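Local coordinates for protein IscA (Thermosynechococcus elongatus, PDB 1X0G) that binds a [2Fe-2S] cluster and probably serves as a scaffold on which iron-sulfur clusters are assembled, at residues 1-13 against 76-90. Residues are numbered along the deposited sequence; the frame is centred on the assembly and turned at random.
Sequences MVELTPAAIQELE and GLRVDYIEDLMGGAF
Glu3 and Val79 join two short parallel strands, 3-4 and 78-82, by backbone hydrogen bonds: Val79 N gives to Glu3 O at 2.8 Å, and Thr5 N to Val79 O at 3.2 Å. Where the first strand gives way to helix 6-15, Thr5 is the N-cap. Its OG1, set between the backbone N and the carbonyl carbon (chi1 59°), accepts from Ala8 N while donating to the anti lone pair of Asp80 OD1 at 2.9 Å, so one hydroxyl ties the helix start to the neighbouring strand.

One turn beyond Ala8, stacking takes over. Glu11 bends at chi2 (68°) and lays its chain over one face of Tyr81, with CG 3.5 Å from the ring centroid in a CH-pi contact and the carboxylate only 11° from the ring plane. Tyr81 OH donates to Gly87 O at 2.6 Å, which ties the end of the ring to the turn Asp84-Gly87.

Apolar contacts complete the interface: Ala8 CB meets the edge of Phe90, whose CZ lies 3.9 Å from Leu12 CD2. The helix crosses strand 78-82, which is flanked by strand 3-4 (parallel) and strand 89-93 (antiparallel) in a three-stranded mixed sheet; Leu12 packs on Leu46, and Phe90 on Leu44, of strand 40-46.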
loop_
_atom_site.group_PDB
_atom_site.type_symbol
_atom_site.label_atom_id
_atom_site.label_comp_id
_atom_site.label_asym_id
_atom_site.label_seq_id
_atom_site.Cartn_x
_atom_site.Cartn_y
_atom_site.Cartn_z
ATOM N N MET C 1 24.208 7.773 -11.960
ATOM C CA MET C 1 22.747 7.479 -11.750
ATOM C C MET C 1 21.877 8.683 -12.143
ATOM O O MET C 1 22.186 9.826 -11.799
ATOM C CB MET C 1 22.435 7.046 -10.301
ATOM C CG MET C 1 22.549 8.168 -9.237
ATOM S SD MET C 1 21.178 8.285 -8.009
ATOM C CE MET C 1 21.353 6.829 -6.927
ATOM N N VAL C 2 20.814 8.421 -12.895
ATOM C CA VAL C 2 19.842 9.462 -13.234
ATOM C C VAL C 2 20.224 10.507 -14.275
ATOM O O VAL C 2 21.075 11.349 -14.072
ATOM C CB VAL C 2 19.290 10.117 -12.015
ATOM C CG1 VAL C 2 18.299 11.182 -12.395
ATOM C CG2 VAL C 2 18.597 9.050 -11.263
ATOM N N GLU C 3 19.496 10.476 -15.374
ATOM C CA GLU C 3 19.825 11.309 -16.479
ATOM C C GLU C 3 18.642 12.115 -16.965
ATOM O O GLU C 3 17.526 11.610 -17.041
ATOM C CB GLU C 3 20.350 10.419 -17.588
ATOM C CG GLU C 3 21.770 9.986 -17.361
ATOM C CD GLU C 3 22.407 9.634 -18.661
ATOM O OE1 GLU C 3 21.624 9.391 -19.640
ATOM O OE2 GLU C 3 23.668 9.617 -18.710
ATOM N N LEU C 4 18.897 13.370 -17.315
ATOM C CA LEU C 4 17.886 14.175 -17.965
ATOM C C LEU C 4 18.235 14.493 -19.374
ATOM O O LEU C 4 19.385 14.880 -19.661
ATOM C CB LEU C 4 17.675 15.458 -17.217
ATOM C CG LEU C 4 16.585 15.104 -16.218
ATOM C CD1 LEU C 4 17.280 14.701 -14.947
ATOM C CD2 LEU C 4 15.670 16.262 -15.984
ATOM N N THR C 5 17.247 14.346 -20.251
ATOM C CA THR C 5 17.414 14.770 -21.629
ATOM C C THR C 5 17.279 16.262 -21.650
ATOM O O THR C 5 16.559 16.804 -20.820
ATOM C CB THR C 5 16.356 14.207 -22.524
ATOM O OG1 THR C 5 15.068 14.641 -22.039
ATOM C CG2 THR C 5 16.481 12.706 -22.543
ATOM N N PRO C 6 17.966 16.934 -22.578
ATOM C CA PRO C 6 17.767 18.380 -22.668
ATOM C C PRO C 6 16.281 18.682 -22.826
ATOM O O PRO C 6 15.776 19.576 -22.182
ATOM C CB PRO C 6 18.552 18.775 -23.922
ATOM C CG PRO C 6 19.564 17.750 -24.033
ATOM C CD PRO C 6 18.937 16.462 -23.571
ATOM N N ALA C 7 15.569 17.906 -23.626
ATOM C CA ALA C 7 14.119 18.063 -23.699
ATOM C C ALA C 7 13.475 18.215 -22.286
ATOM O O ALA C 7 12.852 19.264 -21.990
ATOM C CB ALA C 7 13.469 16.919 -24.557
ATOM N N ALA C 8 13.666 17.220 -21.406
ATOM C CA ALA C 8 13.278 17.376 -19.965
ATOM C C ALA C 8 13.870 18.671 -19.249
ATOM O O ALA C 8 13.169 19.415 -18.578
ATOM C CB ALA C 8 13.568 16.117 -19.224
ATOM N N ILE C 9 15.134 18.990 -19.469
ATOM C CA ILE C 9 15.710 20.228 -18.909
ATOM C C ILE C 9 14.968 21.474 -19.319
ATOM O O ILE C 9 14.706 22.360 -18.507
ATOM C CB ILE C 9 17.158 20.432 -19.351
ATOM C CG1 ILE C 9 18.025 19.282 -18.885
ATOM C CG2 ILE C 9 17.699 21.728 -18.793
ATOM C CD1 ILE C 9 18.153 19.236 -17.370
ATOM N N GLN C 10 14.660 21.524 -20.604
ATOM C CA GLN C 10 14.021 22.664 -21.254
ATOM C C GLN C 10 12.653 22.874 -20.668
ATOM O O GLN C 10 12.265 24.007 -20.390
ATOM C CB GLN C 10 13.927 22.398 -22.767
ATOM C CG GLN C 10 13.076 23.340 -23.620
ATOM C CD GLN C 10 13.614 23.367 -25.055
ATOM O OE1 GLN C 10 14.234 22.386 -25.502
ATOM N NE2 GLN C 10 13.420 24.497 -25.773
ATOM N N GLU C 11 11.934 21.773 -20.483
ATOM C CA GLU C 11 10.649 21.850 -19.887
ATOM C C GLU C 11 10.766 22.219 -18.427
ATOM O O GLU C 11 9.948 22.960 -17.906
ATOM C CB GLU C 11 9.986 20.500 -19.978
ATOM C CG GLU C 11 8.636 20.433 -19.267
ATOM C CD GLU C 11 7.544 21.256 -19.921
ATOM O OE1 GLU C 11 7.735 21.947 -20.979
ATOM O OE2 GLU C 11 6.462 21.195 -19.346
ATOM N N LEU C 12 11.773 21.696 -17.754
ATOM C CA LEU C 12 11.987 22.122 -16.397
ATOM C C LEU C 12 12.273 23.593 -16.221
ATOM O O LEU C 12 11.765 24.189 -15.293
ATOM C CB LEU C 12 13.069 21.321 -15.733
ATOM C CG LEU C 12 12.474 19.953 -15.480
ATOM C CD1 LEU C 12 13.563 19.080 -15.005
ATOM C CD2 LEU C 12 11.327 19.990 -14.485
ATOM N N GLU C 13 13.056 24.213 -17.077
ATOM C CA GLU C 13 13.241 25.644 -16.837
ATOM C C GLU C 13 11.986 26.442 -17.163
ATOM O O GLU C 13 11.838 27.590 -16.693
ATOM C CB GLU C 13 14.453 26.231 -17.543
ATOM C CG GLU C 13 14.507 25.845 -18.975
ATOM C CD GLU C 13 15.857 25.279 -19.332
ATOM O OE1 GLU C 13 16.603 24.902 -18.388
ATOM O OE2 GLU C 13 16.170 25.212 -20.551
ATOM N N GLY C 76 20.016 5.040 -12.043
ATOM C CA GLY C 76 20.068 4.959 -13.510
ATOM C C GLY C 76 18.788 5.311 -14.284
ATOM O O GLY C 76 18.715 5.196 -15.520
ATOM N N LEU C 77 17.767 5.767 -13.585
ATOM C CA LEU C 77 16.635 6.331 -14.271
ATOM C C LEU C 77 17.138 7.387 -15.271
ATOM O O LEU C 77 18.073 8.154 -15.004
ATOM C CB LEU C 77 15.760 7.030 -13.267
ATOM C CG LEU C 77 14.488 7.597 -13.783
ATOM C CD1 LEU C 77 13.611 6.391 -14.055
ATOM C CD2 LEU C 77 13.921 8.474 -12.663
ATOM N N ARG C 78 16.478 7.386 -16.420
ATOM C CA ARG C 78 16.573 8.460 -17.354
ATOM C C ARG C 78 15.156 8.977 -17.557
ATOM O O ARG C 78 14.177 8.206 -17.700
ATOM C CB ARG C 78 17.165 7.993 -18.695
ATOM C CG ARG C 78 18.539 7.306 -18.566
ATOM C CD ARG C 78 19.034 6.811 -19.911
ATOM N NE ARG C 78 17.982 6.110 -20.647
ATOM C CZ ARG C 78 17.195 6.670 -21.580
ATOM N NH1 ARG C 78 17.319 7.967 -21.888
ATOM N NH2 ARG C 78 16.265 5.933 -22.193
ATOM N N VAL C 79 15.080 10.298 -17.596
ATOM C CA VAL C 79 13.845 11.005 -17.612
ATOM C C VAL C 79 13.912 11.814 -18.882
ATOM O O VAL C 79 14.911 12.509 -19.133
ATOM C CB VAL C 79 13.772 11.981 -16.378
ATOM C CG1 VAL C 79 12.617 12.949 -16.518
ATOM C CG2 VAL C 79 13.691 11.224 -15.052
ATOM N N ASP C 80 12.836 11.755 -19.668
ATOM C CA ASP C 80 12.743 12.475 -20.931
ATOM C C ASP C 80 11.458 13.311 -20.838
ATOM O O ASP C 80 10.620 13.087 -19.945
ATOM C CB ASP C 80 12.565 11.416 -21.965
ATOM C CG ASP C 80 12.746 11.902 -23.371
ATOM O OD1 ASP C 80 13.329 12.981 -23.648
ATOM O OD2 ASP C 80 12.298 11.134 -24.242
ATOM N N TYR C 81 11.283 14.271 -21.731
ATOM C CA TYR C 81 10.009 14.925 -21.807
ATOM C C TYR C 81 9.509 14.888 -23.254
ATOM O O TYR C 81 10.250 15.280 -24.114
ATOM C CB TYR C 81 10.137 16.349 -21.320
ATOM C CG TYR C 81 8.821 17.097 -21.316
ATOM C CD1 TYR C 81 7.876 16.910 -20.305
ATOM C CD2 TYR C 81 8.520 18.021 -22.329
ATOM C CE1 TYR C 81 6.656 17.640 -20.283
ATOM C CE2 TYR C 81 7.295 18.728 -22.312
ATOM C CZ TYR C 81 6.389 18.508 -21.268
ATOM O OH TYR C 81 5.218 19.178 -21.272
ATOM N N ILE C 82 8.273 14.433 -23.517
ATOM C CA ILE C 82 7.735 14.326 -24.862
ATOM C C ILE C 82 6.496 15.219 -25.080
ATOM O O ILE C 82 5.563 15.117 -24.324
ATOM C CB ILE C 82 7.476 12.825 -25.167
ATOM C CG1 ILE C 82 8.830 12.146 -25.333
ATOM C CG2 ILE C 82 6.608 12.586 -26.465
ATOM C CD1 ILE C 82 8.743 10.682 -25.645
ATOM N N GLU C 83 6.486 16.122 -26.049
ATOM C CA GLU C 83 5.262 16.863 -26.300
ATOM C C GLU C 83 4.115 15.935 -26.685
ATOM O O GLU C 83 4.318 14.950 -27.370
ATOM C CB GLU C 83 5.455 17.861 -27.445
ATOM C CG GLU C 83 6.530 18.983 -27.257
ATOM C CD GLU C 83 6.247 19.962 -26.050
ATOM O OE1 GLU C 83 5.099 20.040 -25.482
ATOM O OE2 GLU C 83 7.226 20.663 -25.689
ATOM N N ASP C 84 2.896 16.269 -26.297
ATOM C CA ASP C 84 1.714 15.559 -26.784
ATOM C C ASP C 84 0.561 16.513 -26.801
ATOM O O ASP C 84 0.761 17.669 -26.460
ATOM C CB ASP C 84 1.368 14.368 -25.945
ATOM C CG ASP C 84 1.347 14.672 -24.399
ATOM O OD1 ASP C 84 0.903 15.792 -23.969
ATOM O OD2 ASP C 84 1.790 13.767 -23.606
ATOM N N LEU C 85 -0.620 16.053 -27.225
ATOM C CA LEU C 85 -1.810 16.860 -27.220
ATOM C C LEU C 85 -2.233 17.307 -25.820
ATOM O O LEU C 85 -2.997 18.229 -25.661
ATOM C CB LEU C 85 -2.956 16.067 -27.812
ATOM C CG LEU C 85 -2.822 15.727 -29.276
ATOM C CD1 LEU C 85 -4.105 15.147 -29.651
ATOM C CD2 LEU C 85 -2.579 16.956 -30.042
ATOM N N MET C 86 -1.782 16.660 -24.792
ATOM C CA MET C 86 -2.014 17.223 -23.489
ATOM C C MET C 86 -1.048 18.362 -23.096
ATOM O O MET C 86 -1.138 18.825 -21.983
ATOM C CB MET C 86 -1.845 16.118 -22.400
ATOM C CG MET C 86 -3.006 15.150 -22.310
ATOM S SD MET C 86 -4.439 16.222 -22.148
ATOM C CE MET C 86 -4.213 16.579 -20.375
ATOM N N GLY C 87 -0.060 18.756 -23.887
ATOM C CA GLY C 87 0.953 19.698 -23.338
ATOM C C GLY C 87 2.325 19.125 -22.985
ATOM O O GLY C 87 3.335 19.840 -22.892
ATOM N N GLY C 88 2.360 17.818 -22.799
ATOM C CA GLY C 88 3.607 17.110 -22.830
ATOM C C GLY C 88 3.504 16.222 -21.640
ATOM O O GLY C 88 2.554 16.304 -20.906
ATOM N N ALA C 89 4.490 15.370 -21.441
ATOM C CA ALA C 89 4.592 14.548 -20.237
ATOM C C ALA C 89 6.021 14.055 -20.126
ATOM O O ALA C 89 6.692 13.799 -21.135
ATOM C CB ALA C 89 3.647 13.400 -20.281
ATOM N N PHE C 90 6.495 13.947 -18.897
ATOM C CA PHE C 90 7.747 13.246 -18.638
ATOM C C PHE C 90 7.625 11.804 -18.946
ATOM O O PHE C 90 6.554 11.269 -18.804
ATOM C CB PHE C 90 8.144 13.430 -17.188
ATOM C CG PHE C 90 8.467 14.834 -16.896
ATOM C CD1 PHE C 90 7.510 15.670 -16.314
ATOM C CD2 PHE C 90 9.690 15.376 -17.336
ATOM C CE1 PHE C 90 7.799 17.017 -16.133
ATOM C CE2 PHE C 90 10.017 16.717 -17.097
ATOM C CZ PHE C 90 9.075 17.541 -16.514
#